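Local structure of PKS (Streptomyces sp. CNQ431, 5YDA) at residues F355-W363 and L382-P392; I197-A207 and H344-F355. The protein is the acyltransferase domain of a polyketide synthase of splenocin biosynthesis, is broadly selective, and probably loads acyl building blocks onto a carrier protein. All coordinates share one frame; numbering follows the deposited sequence.

Interaction 1: F355-W363 and L382-P392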
loop_
_atom_site.group_PDB
_atom_site.type_symbol
_atom_site.label_atom_id
_atom_site.label_comp_id
_atom_site.label_asym_id
_atom_site.label_seq_id
_atom_site.Cartn_x
_atom_site.Cartn_y
_atom_site.Cartn_z
ATOM N N PHE A 355 2.879 11.925 8.129
ATOM C CA PHE A 355 2.384 10.553 8.046
ATOM C C PHE A 355 2.253 9.902 9.427
ATOM O O PHE A 355 1.251 9.234 9.713
ATOM C CB PHE A 355 3.289 9.707 7.155
ATOM C CG PHE A 355 2.768 8.323 6.955
ATOM C CD1 PHE A 355 1.771 8.078 6.026
ATOM C CD2 PHE A 355 3.245 7.268 7.720
ATOM C CE1 PHE A 355 1.279 6.813 5.851
ATOM C CE2 PHE A 355 2.753 5.996 7.539
ATOM C CZ PHE A 355 1.765 5.767 6.603
ATOM N N ALA A 356 3.270 10.050 10.286
ATOM C CA ALA A 356 3.231 9.412 11.603
ATOM C C ALA A 356 2.016 9.871 12.406
ATOM O O ALA A 356 1.316 9.053 13.018
ATOM C CB ALA A 356 4.522 9.704 12.370
ATOM N N ASP A 357 1.753 11.185 12.418
ATOM C CA ASP A 357 0.538 11.686 13.050
ATOM C C ASP A 357 -0.705 11.116 12.379
ATOM O O ASP A 357 -1.676 10.746 13.057
ATOM C CB ASP A 357 0.513 13.212 13.007
ATOM C CG ASP A 357 1.610 13.830 13.839
ATOM O OD1 ASP A 357 2.018 13.201 14.841
ATOM O OD2 ASP A 357 2.078 14.934 13.486
ATOM N N GLY A 358 -0.703 11.050 11.045
ATOM C CA GLY A 358 -1.840 10.475 10.349
ATOM C C GLY A 358 -2.123 9.047 10.775
ATOM O O GLY A 358 -3.280 8.670 10.974
ATOM N N ILE A 359 -1.067 8.233 10.928
ATOM C CA ILE A 359 -1.244 6.848 11.367
ATOM C C ILE A 359 -1.865 6.799 12.763
ATOM O O ILE A 359 -2.751 5.981 13.040
ATOM C CB ILE A 359 0.101 6.098 11.321
ATOM C CG1 ILE A 359 0.373 5.596 9.919
ATOM C CG2 ILE A 359 0.055 4.905 12.212
ATOM C CD1 ILE A 359 -0.571 4.481 9.513
ATOM N N ALA A 360 -1.427 7.685 13.661
ATOM C CA ALA A 360 -1.987 7.690 15.012
ATOM C C ALA A 360 -3.458 8.109 15.016
ATOM O O ALA A 360 -4.269 7.536 15.752
ATOM C CB ALA A 360 -1.162 8.606 15.916
ATOM N N ALA A 361 -3.825 9.103 14.205
ATOM C CA ALA A 361 -5.233 9.488 14.126
ATOM C C ALA A 361 -6.079 8.358 13.556
ATOM O O ALA A 361 -7.184 8.090 14.045
ATOM C CB ALA A 361 -5.397 10.740 13.273
ATOM N N LEU A 362 -5.580 7.698 12.508
ATOM C CA LEU A 362 -6.288 6.565 11.930
ATOM C C LEU A 362 -6.523 5.489 12.974
ATOM O O LEU A 362 -7.632 4.962 13.103
ATOM C CB LEU A 362 -5.474 6.008 10.770
ATOM C CG LEU A 362 -6.080 4.988 9.835
ATOM C CD1 LEU A 362 -6.689 5.762 8.680
ATOM C CD2 LEU A 362 -4.997 4.060 9.332
ATOM N N TRP A 363 -5.488 5.180 13.751
ATOM C CA TRP A 363 -5.559 4.094 14.716
ATOM C C TRP A 363 -6.488 4.436 15.870
ATOM O O TRP A 363 -7.199 3.569 16.386
ATOM C CB TRP A 363 -4.157 3.794 15.240
ATOM C CG TRP A 363 -4.155 2.746 16.295
ATOM C CD1 TRP A 363 -4.034 2.926 17.650
ATOM C CD2 TRP A 363 -4.300 1.342 16.085
ATOM N NE1 TRP A 363 -4.087 1.712 18.288
ATOM C CE2 TRP A 363 -4.248 0.725 17.351
ATOM C CE3 TRP A 363 -4.474 0.550 14.949
ATOM C CZ2 TRP A 363 -4.359 -0.650 17.508
ATOM C CZ3 TRP A 363 -4.580 -0.805 15.104
ATOM C CH2 TRP A 363 -4.525 -1.397 16.371
ATOM N N LEU A 382 6.590 1.786 9.234
ATOM C CA LEU A 382 6.339 3.074 9.877
ATOM C C LEU A 382 5.177 2.972 10.859
ATOM O O LEU A 382 5.238 3.525 11.968
ATOM C CB LEU A 382 6.055 4.151 8.824
ATOM C CG LEU A 382 7.129 4.388 7.751
ATOM C CD1 LEU A 382 6.583 5.342 6.651
ATOM C CD2 LEU A 382 8.461 4.912 8.381
ATOM N N ALA A 383 4.113 2.256 10.470
ATOM C CA ALA A 383 2.953 2.104 11.344
ATOM C C ALA A 383 3.311 1.306 12.592
ATOM O O ALA A 383 2.892 1.661 13.698
ATOM C CB ALA A 383 1.800 1.433 10.587
ATOM N N ARG A 384 4.083 0.223 12.437
ATOM C CA ARG A 384 4.487 -0.558 13.601
ATOM C C ARG A 384 5.339 0.278 14.552
ATOM O O ARG A 384 5.185 0.184 15.773
ATOM C CB ARG A 384 5.240 -1.818 13.162
ATOM C CG ARG A 384 4.383 -2.871 12.465
ATOM C CD ARG A 384 4.924 -4.246 12.756
ATOM N NE ARG A 384 4.428 -5.276 11.839
ATOM C CZ ARG A 384 4.979 -5.593 10.663
ATOM N NH1 ARG A 384 4.424 -6.554 9.947
ATOM N NH2 ARG A 384 6.079 -4.970 10.192
ATOM N N ALA A 385 6.238 1.105 14.010
ATOM C CA ALA A 385 7.060 1.965 14.858
ATOM C C ALA A 385 6.204 2.974 15.613
ATOM O O ALA A 385 6.384 3.172 16.819
ATOM C CB ALA A 385 8.120 2.688 14.020
ATOM N N ARG A 386 5.254 3.615 14.927
ATOM C CA ARG A 386 4.444 4.634 15.586
ATOM C C ARG A 386 3.437 4.030 16.561
ATOM O O ARG A 386 3.090 4.667 17.558
ATOM C CB ARG A 386 3.706 5.482 14.544
ATOM C CG ARG A 386 2.840 6.590 15.147
ATOM C CD ARG A 386 3.675 7.526 16.055
ATOM N NE ARG A 386 2.882 8.653 16.539
ATOM C CZ ARG A 386 2.029 8.585 17.564
ATOM N NH1 ARG A 386 1.856 7.440 18.225
ATOM N NH2 ARG A 386 1.337 9.659 17.931
ATOM N N LEU A 387 2.946 2.825 16.286
ATOM C CA LEU A 387 1.843 2.225 17.026
ATOM C C LEU A 387 2.307 1.175 18.031
ATOM O O LEU A 387 1.482 0.443 18.573
ATOM C CB LEU A 387 0.842 1.593 16.058
ATOM C CG LEU A 387 -0.351 2.393 15.543
ATOM C CD1 LEU A 387 -0.160 3.870 15.726
ATOM C CD2 LEU A 387 -0.637 2.057 14.091
ATOM N N ASP A 388 3.608 1.050 18.245
ATOM C CA ASP A 388 4.161 0.212 19.307
ATOM C C ASP A 388 3.623 0.684 20.664
ATOM O O ASP A 388 3.561 1.894 20.891
ATOM C CB ASP A 388 5.693 0.319 19.261
ATOM C CG ASP A 388 6.386 -0.673 20.164
ATOM O OD1 ASP A 388 6.550 -0.359 21.370
ATOM O OD2 ASP A 388 6.790 -1.748 19.646
ATOM N N GLY A 389 3.167 -0.192 21.553
ATOM C CA GLY A 389 2.744 -1.537 21.280
ATOM C C GLY A 389 1.248 -1.510 21.572
ATOM O O GLY A 389 0.781 -1.872 22.651
ATOM N N GLU A 390 0.507 -0.994 20.602
ATOM C CA GLU A 390 -0.935 -1.135 20.544
ATOM C C GLU A 390 -1.341 -2.463 19.905
ATOM O O GLU A 390 -2.536 -2.738 19.781
ATOM C CB GLU A 390 -1.524 0.030 19.752
ATOM C CG GLU A 390 -1.154 1.389 20.331
ATOM C CD GLU A 390 -1.892 1.691 21.623
ATOM O OE1 GLU A 390 -3.131 1.509 21.662
ATOM O OE2 GLU A 390 -1.227 2.104 22.600
ATOM N N GLY A 391 -0.368 -3.260 19.469
ATOM C CA GLY A 391 -0.633 -4.472 18.728
ATOM C C GLY A 391 -1.459 -4.319 17.452
ATOM O O GLY A 391 -2.470 -4.997 17.296
ATOM N N PRO A 392 -1.041 -3.475 16.502
ATOM C CA PRO A 392 -1.780 -3.413 15.235
ATOM C C PRO A 392 -1.639 -4.729 14.480
ATOM O O PRO A 392 -0.617 -5.411 14.573
ATOM C CB PRO A 392 -1.104 -2.263 14.483
ATOM C CG PRO A 392 0.301 -2.383 14.906
ATOM C CD PRO A 392 0.241 -2.758 16.395
HETATM O O HOH W 1 3.436 10.905 15.568
HETATM O O HOH W 2 0.568 12.399 16.927
#

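Interaction 2: I197-A207 and H344-F355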
loop_
_atom_site.group_PDB
_atom_site.type_symbol
_atom_site.label_atom_id
_atom_site.label_comp_id
_atom_site.label_asym_id
_atom_site.label_seq_id
_atom_site.Cartn_x
_atom_site.Cartn_y
_atom_site.Cartn_z
ATOM N N ILE A 197 -5.271 6.001 4.037
ATOM C CA ILE A 197 -4.190 6.958 4.222
ATOM C C ILE A 197 -3.134 6.683 3.161
ATOM O O ILE A 197 -2.831 5.527 2.843
ATOM C CB ILE A 197 -3.611 6.904 5.659
ATOM C CG1 ILE A 197 -2.641 8.070 5.896
ATOM C CG2 ILE A 197 -2.900 5.582 5.924
ATOM C CD1 ILE A 197 -2.099 8.141 7.355
ATOM N N GLY A 198 -2.603 7.751 2.569
ATOM C CA GLY A 198 -1.544 7.643 1.597
ATOM C C GLY A 198 -0.343 8.455 2.049
ATOM O O GLY A 198 -0.409 9.228 3.009
ATOM N N HIS A 199 0.761 8.279 1.333
ATOM C CA HIS A 199 1.986 9.025 1.589
ATOM C C HIS A 199 2.309 9.793 0.316
ATOM O O HIS A 199 2.732 9.190 -0.674
ATOM C CB HIS A 199 3.136 8.094 1.989
ATOM C CG HIS A 199 4.301 8.813 2.590
ATOM N ND1 HIS A 199 5.099 9.672 1.861
ATOM C CD2 HIS A 199 4.795 8.821 3.857
ATOM C CE1 HIS A 199 6.040 10.166 2.651
ATOM N NE2 HIS A 199 5.870 9.676 3.867
ATOM N N SER A 200 2.079 11.114 0.337
ATOM C CA SER A 200 2.378 11.989 -0.785
ATOM C C SER A 200 1.629 11.521 -2.027
ATOM O O SER A 200 0.404 11.641 -2.100
ATOM C CB SER A 200 3.890 12.039 -1.042
ATOM O OG SER A 200 4.263 13.209 -1.763
ATOM N N LEU A 201 2.352 10.961 -2.995
ATOM C CA LEU A 201 1.701 10.381 -4.170
ATOM C C LEU A 201 0.527 9.481 -3.771
ATOM O O LEU A 201 -0.545 9.529 -4.388
ATOM C CB LEU A 201 2.750 9.627 -4.993
ATOM C CG LEU A 201 2.543 9.045 -6.395
ATOM C CD1 LEU A 201 2.005 7.641 -6.351
ATOM C CD2 LEU A 201 1.594 9.921 -7.144
ATOM N N GLY A 202 0.693 8.695 -2.705
ATOM C CA GLY A 202 -0.357 7.795 -2.272
ATOM C C GLY A 202 -1.623 8.486 -1.809
ATOM O O GLY A 202 -2.690 7.853 -1.781
ATOM N N GLU A 203 -1.535 9.763 -1.418
ATOM C CA GLU A 203 -2.747 10.491 -1.043
ATOM C C GLU A 203 -3.643 10.730 -2.252
ATOM O O GLU A 203 -4.873 10.771 -2.112
ATOM C CB GLU A 203 -2.403 11.820 -0.361
ATOM C CG GLU A 203 -3.650 12.517 0.200
ATOM C CD GLU A 203 -3.363 13.421 1.403
ATOM O OE1 GLU A 203 -3.954 14.531 1.461
ATOM O OE2 GLU A 203 -2.554 13.018 2.280
ATOM N N TYR A 204 -3.054 10.875 -3.441
ATOM C CA TYR A 204 -3.863 10.921 -4.653
ATOM C C TYR A 204 -4.591 9.608 -4.866
ATOM O O TYR A 204 -5.793 9.599 -5.175
ATOM C CB TYR A 204 -2.997 11.269 -5.861
ATOM C CG TYR A 204 -2.656 12.737 -5.877
ATOM C CD1 TYR A 204 -3.427 13.643 -6.609
ATOM C CD2 TYR A 204 -1.623 13.236 -5.093
ATOM C CE1 TYR A 204 -3.141 14.995 -6.600
ATOM C CE2 TYR A 204 -1.321 14.590 -5.081
ATOM C CZ TYR A 204 -2.092 15.471 -5.842
ATOM O OH TYR A 204 -1.818 16.829 -5.843
ATOM N N THR A 205 -3.890 8.486 -4.688
ATOM C CA THR A 205 -4.561 7.200 -4.834
ATOM C C THR A 205 -5.689 7.085 -3.829
ATOM O O THR A 205 -6.777 6.595 -4.155
ATOM C CB THR A 205 -3.577 6.034 -4.650
ATOM O OG1 THR A 205 -2.325 6.355 -5.266
ATOM C CG2 THR A 205 -4.142 4.757 -5.285
ATOM N N ALA A 206 -5.431 7.526 -2.594
ATOM C CA ALA A 206 -6.454 7.503 -1.552
ATOM C C ALA A 206 -7.636 8.371 -1.945
ATOM O O ALA A 206 -8.792 7.985 -1.745
ATOM C CB ALA A 206 -5.857 7.983 -0.219
ATOM N N ALA A 207 -7.362 9.543 -2.524
ATOM C CA ALA A 207 -8.442 10.434 -2.911
ATOM C C ALA A 207 -9.290 9.816 -4.015
ATOM O O ALA A 207 -10.518 9.952 -4.000
ATOM C CB ALA A 207 -7.881 11.796 -3.335
ATOM N N HIS A 344 -5.873 23.530 -0.647
ATOM C CA HIS A 344 -5.443 22.452 0.238
ATOM C C HIS A 344 -4.534 21.479 -0.506
ATOM O O HIS A 344 -3.450 21.122 -0.023
ATOM C CB HIS A 344 -6.668 21.740 0.816
ATOM C CG HIS A 344 -6.368 20.426 1.469
ATOM N ND1 HIS A 344 -5.826 20.327 2.731
ATOM C CD2 HIS A 344 -6.548 19.152 1.037
ATOM C CE1 HIS A 344 -5.683 19.052 3.051
ATOM N NE2 HIS A 344 -6.119 18.319 2.041
ATOM N N TRP A 345 -4.937 21.075 -1.714
ATOM C CA TRP A 345 -4.114 20.152 -2.481
ATOM C C TRP A 345 -2.787 20.783 -2.874
ATOM O O TRP A 345 -1.770 20.081 -2.931
ATOM C CB TRP A 345 -4.886 19.650 -3.702
ATOM C CG TRP A 345 -5.900 18.619 -3.309
ATOM C CD1 TRP A 345 -7.229 18.812 -3.097
ATOM C CD2 TRP A 345 -5.648 17.235 -3.038
ATOM N NE1 TRP A 345 -7.827 17.631 -2.728
ATOM C CE2 TRP A 345 -6.877 16.648 -2.684
ATOM C CE3 TRP A 345 -4.503 16.432 -3.082
ATOM C CZ2 TRP A 345 -6.996 15.304 -2.372
ATOM C CZ3 TRP A 345 -4.621 15.103 -2.765
ATOM C CH2 TRP A 345 -5.858 14.549 -2.411
ATOM N N VAL A 346 -2.767 22.095 -3.126
ATOM C CA VAL A 346 -1.499 22.796 -3.318
ATOM C C VAL A 346 -0.650 22.703 -2.051
ATOM O O VAL A 346 0.538 22.370 -2.105
ATOM C CB VAL A 346 -1.742 24.264 -3.729
ATOM C CG1 VAL A 346 -0.418 25.047 -3.743
ATOM C CG2 VAL A 346 -2.409 24.340 -5.104
ATOM N N ASP A 347 -1.250 23.002 -0.893
ATOM C CA ASP A 347 -0.539 22.878 0.380
ATOM C C ASP A 347 -0.011 21.464 0.587
ATOM O O ASP A 347 1.089 21.271 1.120
ATOM C CB ASP A 347 -1.457 23.249 1.547
ATOM C CG ASP A 347 -1.715 24.734 1.642
ATOM O OD1 ASP A 347 -0.925 25.521 1.079
ATOM O OD2 ASP A 347 -2.711 25.112 2.290
ATOM N N HIS A 348 -0.798 20.460 0.198
ATOM C CA HIS A 348 -0.379 19.082 0.386
ATOM C C HIS A 348 0.978 18.827 -0.259
ATOM O O HIS A 348 1.838 18.162 0.332
ATOM C CB HIS A 348 -1.431 18.129 -0.180
ATOM C CG HIS A 348 -0.989 16.703 -0.174
ATOM N ND1 HIS A 348 -0.464 16.085 -1.288
ATOM C CD2 HIS A 348 -0.951 15.786 0.823
ATOM C CE1 HIS A 348 -0.131 14.843 -0.980
ATOM N NE2 HIS A 348 -0.421 14.636 0.293
ATOM N N THR A 349 1.199 19.390 -1.454
ATOM C CA THR A 349 2.440 19.195 -2.194
ATOM C C THR A 349 3.586 20.037 -1.641
ATOM O O THR A 349 4.753 19.633 -1.741
ATOM C CB THR A 349 2.183 19.498 -3.678
ATOM O OG1 THR A 349 1.469 18.394 -4.257
ATOM C CG2 THR A 349 3.480 19.758 -4.477
ATOM N N ARG A 350 3.286 21.181 -1.027
ATOM C CA ARG A 350 4.337 22.035 -0.487
ATOM C C ARG A 350 4.745 21.648 0.935
ATOM O O ARG A 350 5.917 21.789 1.298
ATOM C CB ARG A 350 3.878 23.497 -0.514
ATOM C CG ARG A 350 4.800 24.468 0.198
ATOM C CD ARG A 350 6.161 24.530 -0.462
ATOM N NE ARG A 350 7.077 25.410 0.261
ATOM C CZ ARG A 350 7.679 25.102 1.414
ATOM N NH1 ARG A 350 7.468 23.930 2.009
ATOM N NH2 ARG A 350 8.491 25.979 1.983
ATOM N N ARG A 351 3.817 21.156 1.737
ATOM C CA ARG A 351 4.008 21.067 3.173
ATOM C C ARG A 351 4.414 19.666 3.614
ATOM O O ARG A 351 4.279 18.673 2.886
ATOM C CB ARG A 351 2.734 21.506 3.899
ATOM C CG ARG A 351 2.544 23.035 3.812
ATOM C CD ARG A 351 1.292 23.532 4.496
ATOM N NE ARG A 351 1.151 23.074 5.880
ATOM C CZ ARG A 351 0.051 23.269 6.608
ATOM N NH1 ARG A 351 -0.983 23.917 6.076
ATOM N NH2 ARG A 351 -0.025 22.821 7.859
ATOM N N THR A 352 4.931 19.617 4.835
ATOM C CA THR A 352 5.412 18.387 5.431
ATOM C C THR A 352 4.357 17.292 5.371
ATOM O O THR A 352 3.182 17.517 5.681
ATOM C CB THR A 352 5.813 18.664 6.883
ATOM O OG1 THR A 352 6.760 19.749 6.912
ATOM C CG2 THR A 352 6.428 17.404 7.532
ATOM N N VAL A 353 4.785 16.103 4.956
ATOM C CA VAL A 353 3.945 14.913 5.066
ATOM C C VAL A 353 3.926 14.484 6.537
ATOM O O VAL A 353 4.906 13.935 7.056
ATOM C CB VAL A 353 4.445 13.783 4.151
ATOM C CG1 VAL A 353 3.609 12.543 4.318
ATOM C CG2 VAL A 353 4.417 14.230 2.685
ATOM N N ARG A 354 2.810 14.739 7.212
ATOM C CA ARG A 354 2.623 14.300 8.592
ATOM C C ARG A 354 2.077 12.866 8.629
ATOM O O ARG A 354 0.982 12.588 9.119
ATOM C CB ARG A 354 1.701 15.262 9.329
ATOM C CG ARG A 354 2.161 16.724 9.304
ATOM C CD ARG A 354 3.204 16.980 10.377
ATOM N NE ARG A 354 3.939 18.229 10.160
ATOM C CZ ARG A 354 5.026 18.584 10.843
ATOM N NH1 ARG A 354 5.634 19.738 10.581
ATOM N NH2 ARG A 354 5.500 17.781 11.790
ATOM N N PHE A 355 2.879 11.925 8.129
ATOM C CA PHE A 355 2.384 10.553 8.046
ATOM C C PHE A 355 2.253 9.902 9.427
ATOM O O PHE A 355 1.251 9.234 9.713
ATOM C CB PHE A 355 3.289 9.707 7.155
ATOM C CG PHE A 355 2.768 8.323 6.955
ATOM C CD1 PHE A 355 1.771 8.078 6.026
ATOM C CD2 PHE A 355 3.245 7.268 7.720
ATOM C CE1 PHE A 355 1.279 6.813 5.851
ATOM C CE2 PHE A 355 2.753 5.996 7.539
ATOM C CZ PHE A 355 1.765 5.767 6.603
HETATM O O HOH W 3 -6.103 15.847 0.579
#

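Interaction 1: F355-W363 and L382-P392
D357 OD1 faces R386 across two waters, and this carboxylate oxygen accepts a hydrogen bond from each. One water lies 2.8 Å from D357 OD1 and takes the NE hydrogen of R386; the other lies 2.7 Å from D357 OD1 and accepts from R386 NH2. Both waters lie in the guanidinium plane at its edge and bridge the opposite charges, which are probably drawn together through them although D357 OD1 and R386 NH2 stay 4.7 Å apart. The R386 chain bends at chi2 (56°), laying the guanidinium over A360: CB of A360 sits beneath one face, 3.4 Å from NH2 of R386. Alanine suits that position, its small methyl letting the flat group come close. I359, L387, W363 and P392 form the apolar part. I359 CG2 meets L387 CD2 at 3.5 Å, and L387 sets CG over one face of the W363 indole, a CH-pi contact 4.2 Å from the centroid of the five-membered ring. The broad indole also packs against P392, CZ3 to CB at 3.8 Å, and its NE1 lies 3.4 Å from E390 CB, while E390 OE1 makes a long, weak ion pair with R367. This is helix-on-helix packing, the segments crossing at -70°, with both helices laid on the mixed sheet of the acyltransferase domain. L362, A383 and L387 touch L370 of strand 369-372, while F355 and L382 lean on N260 of strand 254-261.

Interaction 2: I197-A207 and H344-F355
The tight strand-to-helix turn at G198, S200 and G202 fits a GxSxG nucleophile elbow, as in acyltransferases of this family, and segment 344-355 lines one flank of it. S200 adopts the positive phi (58°) of a strained elbow, and glycine suits G198 and G202, whose backbones pack closely against each other and H199. V353 CG1 stands almost centrally over one face of the H199 imidazole, 3.8 Å from its centroid in a CH-pi contact. The ring of H199 meets that of F355 obliquely, while G198 O lies at the edge of the F355 ring, 3.9 Å from CD1. On the helix, Y204 packs one face against W345, CZ to CE3 at 3.8 Å, and A207, small enough to admit the indole, places CB 3.5 Å from W345 CH2. E203, extended beyond CG, runs past H348 in the opposite direction; a water bonded to E203 OE1 (2.7 Å) and to H344 NE2 (2.9 Å) lies over the W345 ring. N328 OD1 takes hydrogen bonds from both H348 NE2 and S200 N, and N328 N bonds E203 OE2. S200 OG bonds H298 NE2, consistent with a Ser-His catalytic pair. Polar bonds thus gather around S200 and E203, whereas Y204 OH and H348 ND1 are buried without partners.

Overall arrangement
The centres of the two contacts are about 17 Å apart, and both lie within the acyltransferase domain. They follow one another along the chain: interaction 2 ties the strand 195-198 and helix 201-210 to the much later helix 342-350, and interaction 1 begins where it finishes, at the shared F355, which opens helix 355-366. They also touch directly, I197 CD1 lying 3.5 Å from G358 C. Strand 195-198 of interaction 2 and strand 369-372, between the segments of interaction 1, belong to the same mixed sheet, with strand 112-116 between them. Helix 355-366 therefore packs against both I197, just before the putative nucleophile turn, and helix 378-387.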